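Side-chain contacts in toll-receptor-related 2 (Hydra vulgaris, PDB 4W8H), which probably acts in Toll-type receptor signalling through its cytoplasmic TIR domain, the part described here, which would recruit other TIR proteins: residues V117-R120 against N121-R124; I9-P13 against E14-W18; K33-N37 against I38-T42. One frame throughout, in Å; residues are numbered along the deposited sequence. Where two conformers were deposited one is given.

Contact 1 (V117-R120 against N121-R124)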
loop_
_atom_site.group_PDB
_atom_site.type_symbol
_atom_site.label_atom_id
_atom_site.label_comp_id
_atom_site.label_asym_id
_atom_site.label_seq_id
_atom_site.Cartn_x
_atom_site.Cartn_y
_atom_site.Cartn_z
ATOM N N VAL A 117 11.097 14.539 -2.058
ATOM C CA VAL A 117 9.978 14.507 -3.017
ATOM C C VAL A 117 9.043 13.289 -2.872
ATOM O O VAL A 117 8.057 13.145 -3.612
ATOM C CB VAL A 117 10.468 14.591 -4.475
ATOM C CG1 VAL A 117 11.356 15.820 -4.684
ATOM C CG2 VAL A 117 11.224 13.368 -4.879
ATOM N N PHE A 118 9.328 12.435 -1.912
ATOM C CA PHE A 118 8.535 11.241 -1.666
ATOM C C PHE A 118 7.052 11.544 -1.479
ATOM O O PHE A 118 6.194 10.966 -2.152
ATOM C CB PHE A 118 9.092 10.503 -0.439
ATOM C CG PHE A 118 8.373 9.208 -0.143
ATOM C CD1 PHE A 118 8.769 8.029 -0.757
ATOM C CD2 PHE A 118 7.323 9.200 0.727
ATOM C CE1 PHE A 118 8.095 6.832 -0.480
ATOM C CE2 PHE A 118 6.646 8.023 1.007
ATOM C CZ PHE A 118 7.040 6.844 0.412
ATOM N N TRP A 119 6.714 12.420 -0.537
ATOM C CA TRP A 119 5.308 12.619 -0.230
ATOM C C TRP A 119 4.612 13.308 -1.403
ATOM O O TRP A 119 3.504 12.962 -1.726
ATOM C CB TRP A 119 5.140 13.434 1.078
ATOM C CG TRP A 119 5.701 12.703 2.233
ATOM C CD1 TRP A 119 6.812 13.014 2.971
ATOM C CD2 TRP A 119 5.198 11.488 2.787
ATOM N NE1 TRP A 119 7.016 12.086 3.954
ATOM C CE2 TRP A 119 6.045 11.133 3.867
ATOM C CE3 TRP A 119 4.098 10.664 2.507
ATOM C CZ2 TRP A 119 5.867 9.973 4.609
ATOM C CZ3 TRP A 119 3.895 9.547 3.307
ATOM C CH2 TRP A 119 4.792 9.197 4.321
ATOM N N ARG A 120 5.258 14.283 -2.027
ATOM C CA ARG A 120 4.730 14.945 -3.215
ATOM C C ARG A 120 4.353 13.911 -4.275
ATOM O O ARG A 120 3.293 13.967 -4.880
ATOM C CB ARG A 120 5.777 15.916 -3.771
ATOM C CG ARG A 120 5.396 16.621 -5.060
ATOM C CD ARG A 120 6.654 17.265 -5.687
ATOM N NE ARG A 120 7.574 16.278 -6.276
ATOM C CZ ARG A 120 8.712 16.580 -6.909
ATOM N NH1 ARG A 120 9.461 15.610 -7.407
ATOM N NH2 ARG A 120 9.113 17.841 -7.060
ATOM N N ASN A 121 5.264 12.994 -4.522
ATOM C CA ASN A 121 5.022 11.994 -5.553
ATOM C C ASN A 121 3.883 11.047 -5.190
ATOM O O ASN A 121 3.036 10.722 -6.025
ATOM C CB ASN A 121 6.295 11.175 -5.815
ATOM C CG ASN A 121 7.395 11.984 -6.492
ATOM O OD1 ASN A 121 7.176 13.088 -6.999
ATOM N ND2 ASN A 121 8.592 11.424 -6.488
ATOM N N LEU A 122 3.860 10.609 -3.943
ATOM C CA LEU A 122 2.813 9.715 -3.488
ATOM C C LEU A 122 1.444 10.390 -3.610
ATOM O O LEU A 122 0.496 9.833 -4.182
ATOM C CB LEU A 122 3.087 9.312 -2.041
ATOM C CG LEU A 122 2.048 8.402 -1.401
ATOM C CD1 LEU A 122 1.882 7.061 -2.177
ATOM C CD2 LEU A 122 2.404 8.081 0.034
ATOM N N PHE A 123 1.328 11.594 -3.065
ATOM C CA PHE A 123 0.032 12.247 -3.054
ATOM C C PHE A 123 -0.404 12.571 -4.481
ATOM O O PHE A 123 -1.584 12.494 -4.810
ATOM C CB PHE A 123 0.069 13.532 -2.229
ATOM C CG PHE A 123 0.297 13.343 -0.759
ATOM C CD1 PHE A 123 0.223 12.116 -0.129
ATOM C CD2 PHE A 123 0.715 14.411 -0.026
ATOM C CE1 PHE A 123 0.477 11.976 1.211
ATOM C CE2 PHE A 123 0.966 14.288 1.327
ATOM C CZ PHE A 123 0.857 13.066 1.947
ATOM N N ARG A 124 0.516 12.946 -5.353
ATOM C CA ARG A 124 0.181 13.261 -6.739
ATOM C C ARG A 124 -0.411 12.048 -7.447
ATOM O O ARG A 124 -1.370 12.161 -8.217
ATOM C CB ARG A 124 1.438 13.766 -7.453
ATOM C CG ARG A 124 1.216 14.222 -8.870
ATOM C CD ARG A 124 2.545 14.421 -9.548
ATOM N NE ARG A 124 3.291 15.562 -9.026
ATOM C CZ ARG A 124 4.564 15.546 -8.622
ATOM N NH1 ARG A 124 5.090 16.681 -8.214
ATOM N NH2 ARG A 124 5.322 14.446 -8.641
#

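Contact 2 (I9-P13 against E14-W18)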
loop_
_atom_site.group_PDB
_atom_site.type_symbol
_atom_site.label_atom_id
_atom_site.label_comp_id
_atom_site.label_asym_id
_atom_site.label_seq_id
_atom_site.Cartn_x
_atom_site.Cartn_y
_atom_site.Cartn_z
ATOM N N ILE A 9 -4.066 0.108 2.263
ATOM C CA ILE A 9 -2.649 -0.055 2.615
ATOM C C ILE A 9 -2.403 -1.492 2.923
ATOM O O ILE A 9 -2.966 -2.043 3.860
ATOM C CB ILE A 9 -2.273 0.751 3.858
ATOM C CG1 ILE A 9 -2.878 2.161 3.819
ATOM C CG2 ILE A 9 -0.719 0.760 4.038
ATOM C CD1 ILE A 9 -2.329 3.040 2.786
ATOM N N CYS A 10 -1.535 -2.082 2.147
ATOM C CA CYS A 10 -1.144 -3.470 2.344
ATOM C C CYS A 10 0.294 -3.527 2.908
ATOM O O CYS A 10 1.223 -3.007 2.277
ATOM C CB CYS A 10 -1.194 -4.210 1.008
ATOM S SG CYS A 10 -0.739 -5.922 1.153
ATOM N N TYR A 11 0.465 -4.101 4.096
ATOM C CA TYR A 11 1.734 -4.006 4.840
ATOM C C TYR A 11 1.819 -5.147 5.837
ATOM O O TYR A 11 0.801 -5.691 6.264
ATOM C CB TYR A 11 1.833 -2.654 5.572
ATOM C CG TYR A 11 0.899 -2.532 6.754
ATOM C CD1 TYR A 11 -0.473 -2.308 6.566
ATOM C CD2 TYR A 11 1.344 -2.719 8.046
ATOM C CE1 TYR A 11 -1.328 -2.266 7.621
ATOM C CE2 TYR A 11 0.506 -2.641 9.119
ATOM C CZ TYR A 11 -0.864 -2.442 8.903
ATOM O OH TYR A 11 -1.730 -2.409 9.984
ATOM N N ALA A 12 3.033 -5.494 6.202
ATOM C CA ALA A 12 3.293 -6.496 7.226
ATOM C C ALA A 12 3.201 -5.890 8.623
ATOM O O ALA A 12 3.617 -4.755 8.850
ATOM C CB ALA A 12 4.668 -7.101 7.028
ATOM N N PRO A 13 2.734 -6.671 9.604
ATOM C CA PRO A 13 2.611 -6.144 10.963
ATOM C C PRO A 13 3.931 -5.628 11.521
ATOM O O PRO A 13 3.940 -4.673 12.308
ATOM C CB PRO A 13 2.144 -7.355 11.761
ATOM C CG PRO A 13 1.421 -8.195 10.790
ATOM C CD PRO A 13 2.094 -7.992 9.464
ATOM N N GLU A 14 5.045 -6.191 11.085
ATOM C CA GLU A 14 6.345 -5.760 11.607
ATOM C C GLU A 14 6.649 -4.294 11.261
ATOM O O GLU A 14 7.447 -3.650 11.916
ATOM C CB GLU A 14 7.435 -6.663 11.036
ATOM C CG GLU A 14 7.484 -8.078 11.586
ATOM C CD GLU A 14 6.544 -9.049 10.908
ATOM O OE1 GLU A 14 5.794 -8.682 9.995
ATOM O OE2 GLU A 14 6.572 -10.226 11.316
ATOM N N ASP A 15 6.023 -3.772 10.201
ATOM C CA ASP A 15 6.212 -2.391 9.747
ATOM C C ASP A 15 5.092 -1.465 10.207
ATOM O O ASP A 15 4.976 -0.356 9.721
ATOM C CB ASP A 15 6.286 -2.402 8.215
ATOM C CG ASP A 15 7.452 -3.204 7.698
ATOM O OD1 ASP A 15 8.559 -3.137 8.272
ATOM O OD2 ASP A 15 7.256 -3.923 6.703
ATOM N N ARG A 16 4.278 -1.903 11.153
ATOM C CA ARG A 16 3.124 -1.141 11.602
ATOM C C ARG A 16 3.448 0.233 12.123
ATOM O O ARG A 16 2.642 1.149 11.941
ATOM C CB ARG A 16 2.340 -1.922 12.650
ATOM C CG ARG A 16 0.930 -1.398 12.912
ATOM C CD ARG A 16 0.086 -2.434 13.620
ATOM N NE ARG A 16 0.582 -2.681 14.959
ATOM C CZ ARG A 16 0.046 -3.549 15.811
ATOM N NH1 ARG A 16 -1.003 -4.283 15.468
ATOM N NH2 ARG A 16 0.584 -3.685 17.000
ATOM N N GLU A 17 4.559 0.365 12.851
ATOM C CA GLU A 17 4.864 1.671 13.445
ATOM C C GLU A 17 4.911 2.778 12.385
ATOM O O GLU A 17 4.211 3.800 12.505
ATOM C CB GLU A 17 6.161 1.634 14.272
ATOM C CG GLU A 17 6.440 2.901 15.088
ATOM C CD GLU A 17 7.773 2.833 15.906
ATOM O OE1 GLU A 17 8.551 1.878 15.705
ATOM O OE2 GLU A 17 8.035 3.716 16.751
ATOM N N TRP A 18 5.734 2.592 11.348
ATOM C CA TRP A 18 5.860 3.603 10.287
ATOM C C TRP A 18 4.567 3.668 9.498
ATOM O O TRP A 18 4.072 4.739 9.165
ATOM C CB TRP A 18 7.028 3.269 9.362
ATOM C CG TRP A 18 7.292 4.283 8.307
ATOM C CD1 TRP A 18 8.093 5.391 8.410
ATOM C CD2 TRP A 18 6.812 4.256 6.977
ATOM N NE1 TRP A 18 8.117 6.064 7.226
ATOM C CE2 TRP A 18 7.362 5.380 6.313
ATOM C CE3 TRP A 18 5.999 3.376 6.253
ATOM C CZ2 TRP A 18 7.093 5.662 4.960
ATOM C CZ3 TRP A 18 5.752 3.640 4.890
ATOM C CH2 TRP A 18 6.280 4.796 4.270
HETATM O O HOH W 1 5.046 -3.916 5.120
#

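Contact 3 (K33-N37 against I38-T42)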
loop_
_atom_site.group_PDB
_atom_site.type_symbol
_atom_site.label_atom_id
_atom_site.label_comp_id
_atom_site.label_asym_id
_atom_site.label_seq_id
_atom_site.Cartn_x
_atom_site.Cartn_y
_atom_site.Cartn_z
ATOM N N LYS A 33 -8.602 9.416 1.770
ATOM C CA LYS A 33 -9.423 8.436 2.460
ATOM C C LYS A 33 -8.721 7.076 2.353
ATOM O O LYS A 33 -8.434 6.594 1.248
ATOM C CB LYS A 33 -10.808 8.339 1.818
ATOM C CG LYS A 33 -11.574 9.636 1.782
ATOM C CD LYS A 33 -12.946 9.476 1.057
ATOM C CE LYS A 33 -12.802 9.189 -0.454
ATOM N NZ LYS A 33 -14.111 9.070 -1.208
ATOM N N THR A 34 -8.403 6.492 3.502
ATOM C CA THR A 34 -7.537 5.328 3.587
ATOM C C THR A 34 -8.221 4.154 4.257
ATOM O O THR A 34 -8.821 4.303 5.325
ATOM C CB THR A 34 -6.268 5.749 4.346
ATOM O OG1 THR A 34 -5.706 6.930 3.743
ATOM C CG2 THR A 34 -5.228 4.701 4.358
ATOM N N PHE A 35 -8.120 2.969 3.642
ATOM C CA PHE A 35 -8.540 1.715 4.285
ATOM C C PHE A 35 -7.340 1.138 5.015
ATOM O O PHE A 35 -6.290 0.906 4.415
ATOM C CB PHE A 35 -9.032 0.704 3.246
ATOM C CG PHE A 35 -9.687 -0.507 3.848
ATOM C CD1 PHE A 35 -8.922 -1.458 4.501
ATOM C CD2 PHE A 35 -11.047 -0.711 3.740
ATOM C CE1 PHE A 35 -9.518 -2.580 5.070
ATOM C CE2 PHE A 35 -11.635 -1.846 4.286
ATOM C CZ PHE A 35 -10.881 -2.762 4.947
ATOM N N VAL A 36 -7.512 0.917 6.301
ATOM C CA VAL A 36 -6.458 0.352 7.144
ATOM C C VAL A 36 -7.019 -0.761 7.966
ATOM O O VAL A 36 -8.012 -0.581 8.699
ATOM C CB VAL A 36 -5.765 1.385 8.023
ATOM C CG1 VAL A 36 -6.759 2.144 8.843
ATOM C CG2 VAL A 36 -4.713 0.736 8.895
ATOM N N ASN A 37 -6.402 -1.920 7.844
ATOM C CA ASN A 37 -6.953 -3.126 8.412
ATOM C C ASN A 37 -7.318 -3.023 9.872
ATOM O O ASN A 37 -8.399 -3.496 10.250
ATOM C CB ASN A 37 -6.048 -4.332 8.192
ATOM C CG ASN A 37 -4.600 -4.106 8.606
ATOM O OD1 ASN A 37 -4.201 -3.063 9.177
ATOM N ND2 ASN A 37 -3.791 -5.097 8.290
ATOM N N ILE A 38 -6.457 -2.423 10.697
ATOM C CA ILE A 38 -6.661 -2.471 12.140
ATOM C C ILE A 38 -7.843 -1.645 12.547
ATOM O O ILE A 38 -8.288 -1.801 13.677
ATOM C CB ILE A 38 -5.406 -2.069 12.944
ATOM C CG1 ILE A 38 -5.011 -0.623 12.679
ATOM C CG2 ILE A 38 -4.224 -3.017 12.649
ATOM C CD1 ILE A 38 -3.942 -0.137 13.679
ATOM N N ARG A 39 -8.354 -0.795 11.665
ATOM C CA ARG A 39 -9.592 -0.049 11.895
ATOM C C ARG A 39 -10.760 -0.615 11.088
ATOM O O ARG A 39 -11.879 -0.721 11.607
ATOM C CB ARG A 39 -9.398 1.413 11.517
ATOM C CG ARG A 39 -10.617 2.295 11.802
ATOM C CD ARG A 39 -10.365 3.718 11.377
ATOM N NE ARG A 39 -10.123 3.696 9.950
ATOM C CZ ARG A 39 -9.374 4.564 9.279
ATOM N NH1 ARG A 39 -8.802 5.600 9.899
ATOM N NH2 ARG A 39 -9.203 4.380 7.969
ATOM N N ASP A 40 -10.535 -0.911 9.816
ATOM C CA ASP A 40 -11.609 -1.123 8.864
ATOM C C ASP A 40 -11.956 -2.579 8.552
ATOM O O ASP A 40 -12.963 -2.833 7.917
ATOM C CB ASP A 40 -11.295 -0.356 7.565
ATOM C CG ASP A 40 -11.101 1.145 7.810
ATOM O OD1 ASP A 40 -11.950 1.719 8.526
ATOM O OD2 ASP A 40 -10.114 1.721 7.303
ATOM N N ASP A 41 -11.120 -3.535 8.964
ATOM C CA ASP A 41 -11.440 -4.938 8.716
ATOM C C ASP A 41 -12.679 -5.287 9.518
ATOM O O ASP A 41 -12.933 -4.761 10.596
ATOM C CB ASP A 41 -10.319 -5.890 9.153
ATOM C CG ASP A 41 -9.257 -6.098 8.113
ATOM O OD1 ASP A 41 -9.324 -5.516 7.012
ATOM O OD2 ASP A 41 -8.260 -6.820 8.419
ATOM N N THR A 42 -13.448 -6.236 9.004
ATOM C CA THR A 42 -14.628 -6.774 9.688
ATOM C C THR A 42 -14.238 -8.026 10.481
ATOM O O THR A 42 -13.859 -9.038 9.914
ATOM C CB THR A 42 -15.731 -7.119 8.666
ATOM O OG1 THR A 42 -16.129 -5.929 7.970
ATOM C CG2 THR A 42 -16.934 -7.728 9.328
HETATM O O HOH W 2 -5.406 -7.403 7.395
#

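Contact 1 (V117-R120 against N121-R124)
In the conformer given for each arginine, the amide oxygen OD1 of N121 is met by one long bond and two weak ones. R120 NE approaches it at 3.3 Å, with the oxygen close to the guanidinium plane but the nitrogen standing above the plane of the amide C=O; R120 NH1 adds a weak bond. From the next turn R124 NH2 reaches the same oxygen at 2.8 Å, also weakly, because its N-H is poorly aimed. An asparagine suits this place, since its short side chain, folded back along the helix, offers an uncharged acceptor beside two cations. R120 and R124 run alongside each other, each bent at chi3, but both have a second conformer and the grouping is probably mobile. V117 CG2 lies against the amide nitrogen N121 ND2 at 3.6 Å.

The arginines and N121 form the polar flank of helix 115-127, the last helix of the flavodoxin-like TIR fold, whose backbone bonds set side chains four residues apart on one flank. On the inner flank L122 CD2 meets W119 CZ3 at 3.9 Å, and the carbonyl oxygen W119 O sits over one face of the F123 ring. These large apolar groups suit a helix laid against other elements: W119 and L122 touch L23 of helix 16-29, F123 touches L27, and F118 meets W109 edge-to-face.

Contact 2 (I9-P13 against E14-W18)
D15 N bonds to A12 O at 2.9 Å across the turn that follows strand 5-10 and opens helix 16-29, the first beta-to-alpha connection of the flavodoxin-like TIR fold. Next to it R16 N bonds to P13 O at 3.0 Å. Both donors stand well above the planes of the carbonyls they use, as the tight winding of a short 3-10 turn at P13 and E14 requires. Proline suits the start of such a turn because its ring already fixes phi near the helical value and it has no N-H to satisfy.

The inner part is closely packed. The ring of Y11 lies across the chain of R16, its CE2 3.9 Å from R16 CA and 4.0 Å from R16 CG. Y11 takes the sterically demanding first torsion (chi1 71°), with CG between the backbone N and the carbonyl carbon, and this sets the ring against R16, while its hydroxyl bonds to N37. A tyrosine thus serves as apolar filler along its ring and as a polar link at its end. D15 occupies the N-cap position without making a capping bond; its carboxylate is turned instead to R93, by a salt bridge, and to S66.

The outer side is looser. E14 is exposed, and bent at chi2 (84°) its chain brings OE1 back to the methyl A12 CB at 3.5 Å, a touch without a polar bond. In the conformer given, the aliphatic part of R16 meets the tyrosine and its guanidinium continues beyond it; a second conformer suggests that this end is mobile. Back on the buried side, within the turn, a water accepts from A12 N at 2.8 Å and donates to D15 OD2 at 2.7 Å.

Contact 3 (K33-N37 against I38-T42)
D40 OD2 is gripped twice: V36 N comes to it at 2.9 Å on the anti side, nearly straight at 172°, and R39 NH2 reaches its syn lone pair, also at 2.9 Å. R39 NE holds the other oxygen, D40 OD1, at 3.0 Å, so a side-on salt bridge fixes the carboxylate's rotation. Aspartate fits because its short arm folds back to the N-H of the N-cap residue V36. In return V36 O accepts from both R39 N and D40 N, closing the first turn of helix 37-40.

The same turn of the chain lays D40 CB over the face of the F35 ring, 3.6 Å from its centroid, a CH-pi contact, while D41 OD1 lies at the ring's edge. V36 CG1, wedged between the backbone N and the carbonyl carbon (chi1 54°), packs over one face of the R39 guanidinium, toward its rim, 3.4 Å from R39 NH2. A water joins N37 ND2 to D41 OD2, while N37 OD1 is taken by Y11.

This turn leaves edge strand 34-35, which pairs with strand 5-10. R39 continues to E28 of helix 16-29, where V36 and I38 touch I20, whereas F35 touches A54 of helix 47-56.

Overall arrangement
Along the chain contact 2 comes first, then contact 3, with contact 1 near the C-terminus. Contacts 2 and 3, with centres about 13 Å apart, lie where neighbouring parallel strands 5-10 and 34-35 of the five-stranded sheet run out into helices; I9 N probably bonds to F35 O, and I9 packs on T34, tying the two together. Contact 1 lies about 19 Å from contact 2 and 22 Å from contact 3, centre to centre, yet W119 touches W18, and further contacts with T22, L23 and L27 continue the packing along helix 16-29. That helix is thus common ground for all three, as expected of a compact flavodoxin-like TIR domain.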